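Local coordinates for protein probable TonB-dependent receptor (Pseudomonas aeruginosa, PDB 4K3F) that probably captures methionine in the periplasm as the substrate-binding lipoprotein of an uptake system, despite being named a TonB-dependent receptor, at residues Q58-P61 with Y62-E65; P23-A26 with K27-V30; Q226-Q229 with E230-G234. All coordinates share one frame; numbering follows the deposited sequence.

Contact 1 (Q58-P61 with Y62-E65); sequences QHQP and YLDE. With MSE (selenomethionine), chain B.
His59 and Tyr62 meet where a strand turns into a helix, and together they hold the tail of the bound selenomethionine. The imidazole works in two directions. Its ND1 accepts the backbone N-H of Tyr62 at 3.2 Å, the N-H lying 17° out of the ring plane, while NE2 is bonded to OD1 of Asn112. Bonds at both ring nitrogens thus fix the rotation of the ring, and the selenium rests on one face, off centre, with SE 3.4 Å from His59 NE2. Tyr62 presents a face as well: the ligand methyl CE sits over the centre of the phenol ring, whose OH is tied to the backbone oxygen of Tyr40. Gln58 can be followed outward: its CB lies 3.6 Å from CE of selenomethionine, its CD against CB of Leu63, its OE1 in the plane of the phenol ring at 3.2 Å from Tyr62 CD1, and its NE2 bonds OD1 of Asn44. On the outer flank, Gln60 bends at chi2 (89°) so that NE2 gives a nearly straight hydrogen bond of 3.1 Å to OD1 of Asp64. The result is a side-chain N-cap, with His59 opening helix 60-70, built into the ligand pocket of a periplasmic binding protein of the NlpA family.

Contact 2 (P23-A26 with K27-V30); sequences PLLA and KEGV
Leu25 and Val30 lie side by side and point the same way, CB to CB at 4.0 Å, and around them the chain leaves its helix in a compact turn. The tight part centres on the carbonyl oxygen of Leu25, gripped by two amides that come from opposite faces of its plane: Val30 N at 3.0 Å and Glu28 N at 2.8 Å. Next to it, Gly29 N bonds to Ala26 O at 3.2 Å, closing a type I turn from Ala26 to Gly29; the positive phi of Gly29 (80°) then brings Val30 N back to Leu25 O. The buried side of this knot, Leu25 with Val30, packs on Leu215 and Ala211 of helix 210-218. The solvent side is looser. Lys27 lays CG against Pro23 O, CG lying opposite its own carbonyl carbon (chi1 -63°), and the bends at chi2 and chi3 then lead the amine outward; its backbone N shares itself between Pro23 O and, weakly, Leu24 O. Glu28 brings CG within 3.4 Å of Leu24 O and OE2 within 3.5 Å of Leu25 CD2, a grazing contact without a bond between the side chains. The paired bonds, the glycine at C-prime and the apolar contact spanning the turn make a textbook Schellman motif, which here ends helix 11-26 and releases the chain into strand 30-36.

Contact 3 (Q226-Q229 with E230-G234); sequences QFIQ and EKYKG
Phe227 overlaps the aliphatic stem of Lys231, one helical turn further on. Lys231 CB stands over one face of the phenyl ring, toward its rim, in a CH-pi contact 4.0 Å from the ring centroid, and CG comes to 3.7 Å from Phe227 CZ. Both side chains leave their backbone with CG opposite the nitrogen (chi1 168° for Phe227), so they run alongside each other in the same direction. The lysine stem has a second aromatic neighbour, since its CG also sits above the centre of the Tyr232 ring. The two rings, with planes nearly perpendicular, meet obliquely at 3.9 Å between Phe227 CE2 and Tyr232 CE2. Tyr232 sends its OH to Glu16 and Phe227 leans on Val20, so this face of the helix is laid against helix 11-26. On another flank, Gln226 NE2 makes an almost straight hydrogen bond of 3.1 Å to Glu230 OE1, meeting it on the anti side; the two side chains cross at about a right angle, with amide and carboxylate planes 66° apart, and the link is a polar i to i+4 pair on the exposed surface. Backbone bonds continue along the helix, the last of them from Lys233 N to Gln229 O at 3.1 Å. There Lys233 turns to positive phi, and a water takes over: it donates to Ile228 O at 2.8 Å and accepts from Gly234 N. The arrangement is a water-bridged C-terminal end of an amphipathic helix, docked by its aromatic side on a neighbouring helix.

In the fold
Along the chain the three contacts come in series, and none nests in or crosses another. Contact 2 comes first, joining helix 11-26 to strand 30-36, an outermost strand of the six-stranded sheet. Contact 1 follows at the passage from strand 54-59 of the same sheet into helix 60-70, its centre 28 Å from that of contact 2. Contact 3 comes near the C terminus, at the end of helix 222-232 before strand 237-238, the other outermost strand. Helix 11-26 ties contacts 2 and 3 together: one ends it, the other packs on it, with nearest atoms about 9 Å apart. Contact 1 belongs to the ligand pocket, across the chain's centre from contact 3.

Contact 1 (Q58-P61 with Y62-E65)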
loop_
_atom_site.group_PDB
_atom_site.type_symbol
_atom_site.label_atom_id
_atom_site.label_comp_id
_atom_site.label_asym_id
_atom_site.label_seq_id
_atom_site.Cartn_x
_atom_site.Cartn_y
_atom_site.Cartn_z
ATOM N N GLN A 58 3.800 -1.290 4.117
ATOM C CA GLN A 58 2.458 -0.849 4.611
ATOM C C GLN A 58 2.436 0.650 4.812
ATOM O O GLN A 58 3.496 1.307 4.805
ATOM C CB GLN A 58 2.116 -1.555 5.926
ATOM C CG GLN A 58 2.888 -0.985 7.125
ATOM C CD GLN A 58 2.959 -1.984 8.252
ATOM O OE1 GLN A 58 1.939 -2.458 8.764
ATOM N NE2 GLN A 58 4.158 -2.397 8.570
ATOM N N HIS A 59 1.230 1.186 4.981
ATOM C CA HIS A 59 1.057 2.570 5.367
ATOM C C HIS A 59 0.729 2.634 6.863
ATOM O O HIS A 59 0.552 1.629 7.535
ATOM C CB HIS A 59 0.005 3.290 4.506
ATOM C CG HIS A 59 -1.293 2.525 4.295
ATOM N ND1 HIS A 59 -2.142 2.181 5.341
ATOM C CD2 HIS A 59 -1.881 2.050 3.175
ATOM C CE1 HIS A 59 -3.201 1.543 4.859
ATOM N NE2 HIS A 59 -3.072 1.469 3.538
ATOM N N GLN A 60 0.724 3.832 7.404
ATOM C CA GLN A 60 0.560 4.012 8.856
ATOM C C GLN A 60 -0.802 3.589 9.345
ATOM O O GLN A 60 -0.896 2.945 10.392
ATOM C CB GLN A 60 0.913 5.448 9.294
ATOM C CG GLN A 60 0.988 5.627 10.810
ATOM C CD GLN A 60 2.335 5.362 11.414
ATOM O OE1 GLN A 60 3.374 5.847 10.918
ATOM N NE2 GLN A 60 2.331 4.648 12.550
ATOM N N PRO A 61 -1.888 3.934 8.616
ATOM C CA PRO A 61 -3.159 3.418 9.110
ATOM C C PRO A 61 -3.185 1.903 9.275
ATOM O O PRO A 61 -3.673 1.396 10.277
ATOM C CB PRO A 61 -4.160 3.920 8.093
ATOM C CG PRO A 61 -3.530 5.194 7.570
ATOM C CD PRO A 61 -2.059 4.943 7.544
ATOM N N TYR A 62 -2.624 1.200 8.333
ATOM C CA TYR A 62 -2.567 -0.270 8.382
ATOM C C TYR A 62 -1.750 -0.745 9.596
ATOM O O TYR A 62 -2.185 -1.640 10.341
ATOM C CB TYR A 62 -1.988 -0.828 7.069
ATOM C CG TYR A 62 -2.015 -2.326 7.037
ATOM C CD1 TYR A 62 -0.977 -3.058 7.574
ATOM C CD2 TYR A 62 -3.127 -3.032 6.518
ATOM C CE1 TYR A 62 -0.995 -4.425 7.568
ATOM C CE2 TYR A 62 -3.154 -4.417 6.513
ATOM C CZ TYR A 62 -2.099 -5.106 7.039
ATOM O OH TYR A 62 -2.158 -6.500 7.057
ATOM N N LEU A 63 -0.618 -0.114 9.822
ATOM C CA LEU A 63 0.258 -0.468 10.931
ATOM C C LEU A 63 -0.487 -0.293 12.235
ATOM O O LEU A 63 -0.407 -1.128 13.136
ATOM C CB LEU A 63 1.539 0.371 10.910
ATOM C CG LEU A 63 2.423 0.144 12.109
ATOM C CD1 LEU A 63 2.920 -1.283 12.221
ATOM C CD2 LEU A 63 3.570 1.160 12.129
ATOM N N ASP A 64 -1.112 0.870 12.387
ATOM C CA ASP A 64 -1.767 1.169 13.669
ATOM C C ASP A 64 -2.866 0.123 13.985
ATOM O O ASP A 64 -3.008 -0.385 15.144
ATOM C CB ASP A 64 -2.391 2.572 13.644
ATOM C CG ASP A 64 -1.362 3.697 13.577
ATOM O OD1 ASP A 64 -0.181 3.475 13.853
ATOM O OD2 ASP A 64 -1.780 4.857 13.253
ATOM N N GLU A 65 -3.672 -0.198 12.963
ATOM C CA GLU A 65 -4.700 -1.208 13.088
ATOM C C GLU A 65 -4.113 -2.587 13.326
ATOM O O GLU A 65 -4.636 -3.362 14.142
ATOM C CB GLU A 65 -5.572 -1.202 11.833
ATOM C CG GLU A 65 -6.659 -2.258 11.803
ATOM C CD GLU A 65 -7.631 -2.225 12.971
ATOM O OE1 GLU A 65 -7.818 -1.166 13.620
ATOM O OE2 GLU A 65 -8.274 -3.271 13.188
HETATM N N MSE B 300 1.537 -0.712 -0.838
HETATM C CA MSE B 300 0.149 -0.791 -0.299
HETATM C C MSE B 300 -0.515 0.548 -0.601
HETATM O O MSE B 300 0.110 1.597 -0.412
HETATM O OXT MSE B 300 -1.679 0.584 -1.017
HETATM C CB MSE B 300 0.134 -1.080 1.211
HETATM C CG MSE B 300 -1.266 -1.194 1.765
HETATM SE SE MSE B 300 -1.213 -1.383 3.719
HETATM C CE MSE B 300 -0.443 -3.103 3.854
#

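Contact 2 (P23-A26 with K27-V30)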
loop_
_atom_site.group_PDB
_atom_site.type_symbol
_atom_site.label_atom_id
_atom_site.label_comp_id
_atom_site.label_asym_id
_atom_site.label_seq_id
_atom_site.Cartn_x
_atom_site.Cartn_y
_atom_site.Cartn_z
ATOM N N PRO A 23 23.334 -0.942 -2.576
ATOM C CA PRO A 23 24.754 -0.539 -2.733
ATOM C C PRO A 23 25.156 0.733 -2.007
ATOM O O PRO A 23 26.283 0.805 -1.527
ATOM C CB PRO A 23 24.902 -0.361 -4.231
ATOM C CG PRO A 23 23.873 -1.289 -4.803
ATOM C CD PRO A 23 22.693 -1.195 -3.890
ATOM N N LEU A 24 24.260 1.715 -1.949
ATOM C CA LEU A 24 24.510 2.949 -1.204
ATOM C C LEU A 24 24.778 2.652 0.266
ATOM O O LEU A 24 25.692 3.228 0.874
ATOM C CB LEU A 24 23.325 3.935 -1.303
ATOM C CG LEU A 24 23.050 4.567 -2.661
ATOM C CD1 LEU A 24 21.817 5.459 -2.581
ATOM C CD2 LEU A 24 24.296 5.318 -3.146
ATOM N N LEU A 25 24.006 1.727 0.818
ATOM C CA LEU A 25 24.173 1.352 2.210
ATOM C C LEU A 25 25.456 0.592 2.425
ATOM O O LEU A 25 26.142 0.816 3.427
ATOM C CB LEU A 25 22.961 0.554 2.693
ATOM C CG LEU A 25 21.805 1.491 3.040
ATOM C CD1 LEU A 25 20.679 0.583 3.362
ATOM C CD2 LEU A 25 22.092 2.342 4.263
ATOM N N ALA A 26 25.815 -0.275 1.490
ATOM C CA ALA A 26 27.083 -1.021 1.589
ATOM C C ALA A 26 28.256 -0.062 1.763
ATOM O O ALA A 26 29.180 -0.330 2.541
ATOM C CB ALA A 26 27.294 -1.906 0.372
ATOM N N LYS A 27 28.181 1.085 1.089
ATOM C CA LYS A 27 29.256 2.070 1.163
ATOM C C LYS A 27 29.275 2.802 2.502
ATOM O O LYS A 27 30.270 3.443 2.809
ATOM C CB LYS A 27 29.134 3.099 0.033
ATOM C CG LYS A 27 29.278 2.484 -1.355
ATOM C CD LYS A 27 30.606 1.778 -1.555
ATOM C CE LYS A 27 31.079 1.961 -2.988
ATOM N NZ LYS A 27 32.380 1.287 -3.246
ATOM N N GLU A 28 28.185 2.715 3.285
ATOM C CA GLU A 28 28.129 3.280 4.639
ATOM C C GLU A 28 28.202 2.200 5.717
ATOM O O GLU A 28 27.821 2.457 6.867
ATOM C CB GLU A 28 26.821 4.008 4.848
ATOM C CG GLU A 28 26.429 4.944 3.761
ATOM C CD GLU A 28 25.187 5.656 4.153
ATOM O OE1 GLU A 28 25.308 6.663 4.883
ATOM O OE2 GLU A 28 24.098 5.162 3.784
ATOM N N GLY A 29 28.673 1.020 5.366
ATOM C CA GLY A 29 28.942 -0.025 6.343
ATOM C C GLY A 29 27.698 -0.786 6.780
ATOM O O GLY A 29 27.665 -1.361 7.876
ATOM N N VAL A 30 26.680 -0.819 5.918
ATOM C CA VAL A 30 25.449 -1.525 6.236
ATOM C C VAL A 30 25.150 -2.534 5.172
ATOM O O VAL A 30 25.115 -2.189 3.998
ATOM C CB VAL A 30 24.233 -0.572 6.365
ATOM C CG1 VAL A 30 22.941 -1.383 6.483
ATOM C CG2 VAL A 30 24.432 0.346 7.547
#

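Contact 3 (Q226-Q229 with E230-G234)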
loop_
_atom_site.group_PDB
_atom_site.type_symbol
_atom_site.label_atom_id
_atom_site.label_comp_id
_atom_site.label_asym_id
_atom_site.label_seq_id
_atom_site.Cartn_x
_atom_site.Cartn_y
_atom_site.Cartn_z
ATOM N N GLN A 226 14.750 9.681 -7.899
ATOM C CA GLN A 226 14.880 9.544 -9.336
ATOM C C GLN A 226 14.454 8.157 -9.789
ATOM O O GLN A 226 13.741 8.024 -10.793
ATOM C CB GLN A 226 16.334 9.816 -9.773
ATOM C CG GLN A 226 16.639 9.609 -11.264
ATOM C CD GLN A 226 15.768 10.446 -12.170
ATOM O OE1 GLN A 226 15.567 11.622 -11.894
ATOM N NE2 GLN A 226 15.247 9.846 -13.262
ATOM N N PHE A 227 14.927 7.124 -9.088
ATOM C CA PHE A 227 14.562 5.769 -9.472
ATOM C C PHE A 227 13.040 5.630 -9.464
ATOM O O PHE A 227 12.447 5.084 -10.376
ATOM C CB PHE A 227 15.189 4.705 -8.536
ATOM C CG PHE A 227 14.610 3.326 -8.731
ATOM C CD1 PHE A 227 14.964 2.559 -9.835
ATOM C CD2 PHE A 227 13.711 2.798 -7.830
ATOM C CE1 PHE A 227 14.418 1.303 -10.040
ATOM C CE2 PHE A 227 13.167 1.545 -8.019
ATOM C CZ PHE A 227 13.514 0.797 -9.132
ATOM N N ILE A 228 12.403 6.094 -8.387
ATOM C CA ILE A 228 10.946 5.941 -8.240
ATOM C C ILE A 228 10.230 6.643 -9.398
ATOM O O ILE A 228 9.299 6.114 -10.005
ATOM C CB ILE A 228 10.467 6.496 -6.875
ATOM C CG1 ILE A 228 10.926 5.566 -5.730
ATOM C CG2 ILE A 228 8.956 6.647 -6.856
ATOM C CD1 ILE A 228 10.787 6.156 -4.338
ATOM N N GLN A 229 10.657 7.854 -9.689
ATOM C CA GLN A 229 10.032 8.620 -10.764
ATOM C C GLN A 229 10.122 7.952 -12.157
ATOM O O GLN A 229 9.119 7.815 -12.895
ATOM C CB GLN A 229 10.676 10.007 -10.797
ATOM C CG GLN A 229 10.187 10.900 -9.663
ATOM C CD GLN A 229 10.978 12.181 -9.561
ATOM O OE1 GLN A 229 12.107 12.262 -10.042
ATOM N NE2 GLN A 229 10.408 13.179 -8.898
ATOM N N GLU A 230 11.330 7.555 -12.534
ATOM C CA GLU A 230 11.559 6.968 -13.861
ATOM C C GLU A 230 10.988 5.550 -13.967
ATOM O O GLU A 230 10.486 5.165 -15.015
ATOM C CB GLU A 230 13.058 6.983 -14.211
ATOM C CG GLU A 230 13.872 5.927 -13.474
ATOM C CD GLU A 230 15.344 5.907 -13.874
ATOM O OE1 GLU A 230 16.068 6.853 -13.470
ATOM O OE2 GLU A 230 15.771 4.927 -14.559
ATOM N N LYS A 231 11.055 4.774 -12.878
ATOM C CA LYS A 231 10.637 3.373 -12.948
ATOM C C LYS A 231 9.112 3.249 -13.014
ATOM O O LYS A 231 8.578 2.474 -13.807
ATOM C CB LYS A 231 11.219 2.598 -11.763
ATOM C CG LYS A 231 10.838 1.136 -11.732
ATOM C CD LYS A 231 11.542 0.277 -12.767
ATOM C CE LYS A 231 11.077 -1.160 -12.593
ATOM N NZ LYS A 231 11.565 -2.033 -13.676
ATOM N N TYR A 232 8.407 3.994 -12.165
ATOM C CA TYR A 232 6.971 3.788 -12.000
ATOM C C TYR A 232 6.126 4.844 -12.700
ATOM O O TYR A 232 4.911 4.700 -12.736
ATOM C CB TYR A 232 6.631 3.654 -10.495
ATOM C CG TYR A 232 7.471 2.595 -9.830
ATOM C CD1 TYR A 232 7.278 1.243 -10.108
ATOM C CD2 TYR A 232 8.503 2.942 -8.959
ATOM C CE1 TYR A 232 8.069 0.268 -9.526
ATOM C CE2 TYR A 232 9.317 1.987 -8.393
ATOM C CZ TYR A 232 9.102 0.655 -8.682
ATOM O OH TYR A 232 9.911 -0.281 -8.119
ATOM N N LYS A 233 6.753 5.912 -13.188
ATOM C CA LYS A 233 6.092 6.873 -14.107
ATOM C C LYS A 233 4.757 7.399 -13.522
ATOM O O LYS A 233 3.706 7.452 -14.194
ATOM C CB LYS A 233 5.893 6.246 -15.463
ATOM C CG LYS A 233 7.198 5.987 -16.197
ATOM C CD LYS A 233 6.931 5.118 -17.401
ATOM C CE LYS A 233 8.181 4.986 -18.248
ATOM N NZ LYS A 233 7.900 4.298 -19.540
ATOM N N GLY A 234 4.827 7.783 -12.251
ATOM C CA GLY A 234 3.704 8.422 -11.581
ATOM C C GLY A 234 2.805 7.458 -10.813
ATOM O O GLY A 234 1.967 7.897 -10.026
HETATM O O HOH W 1 6.746 7.155 -10.308
#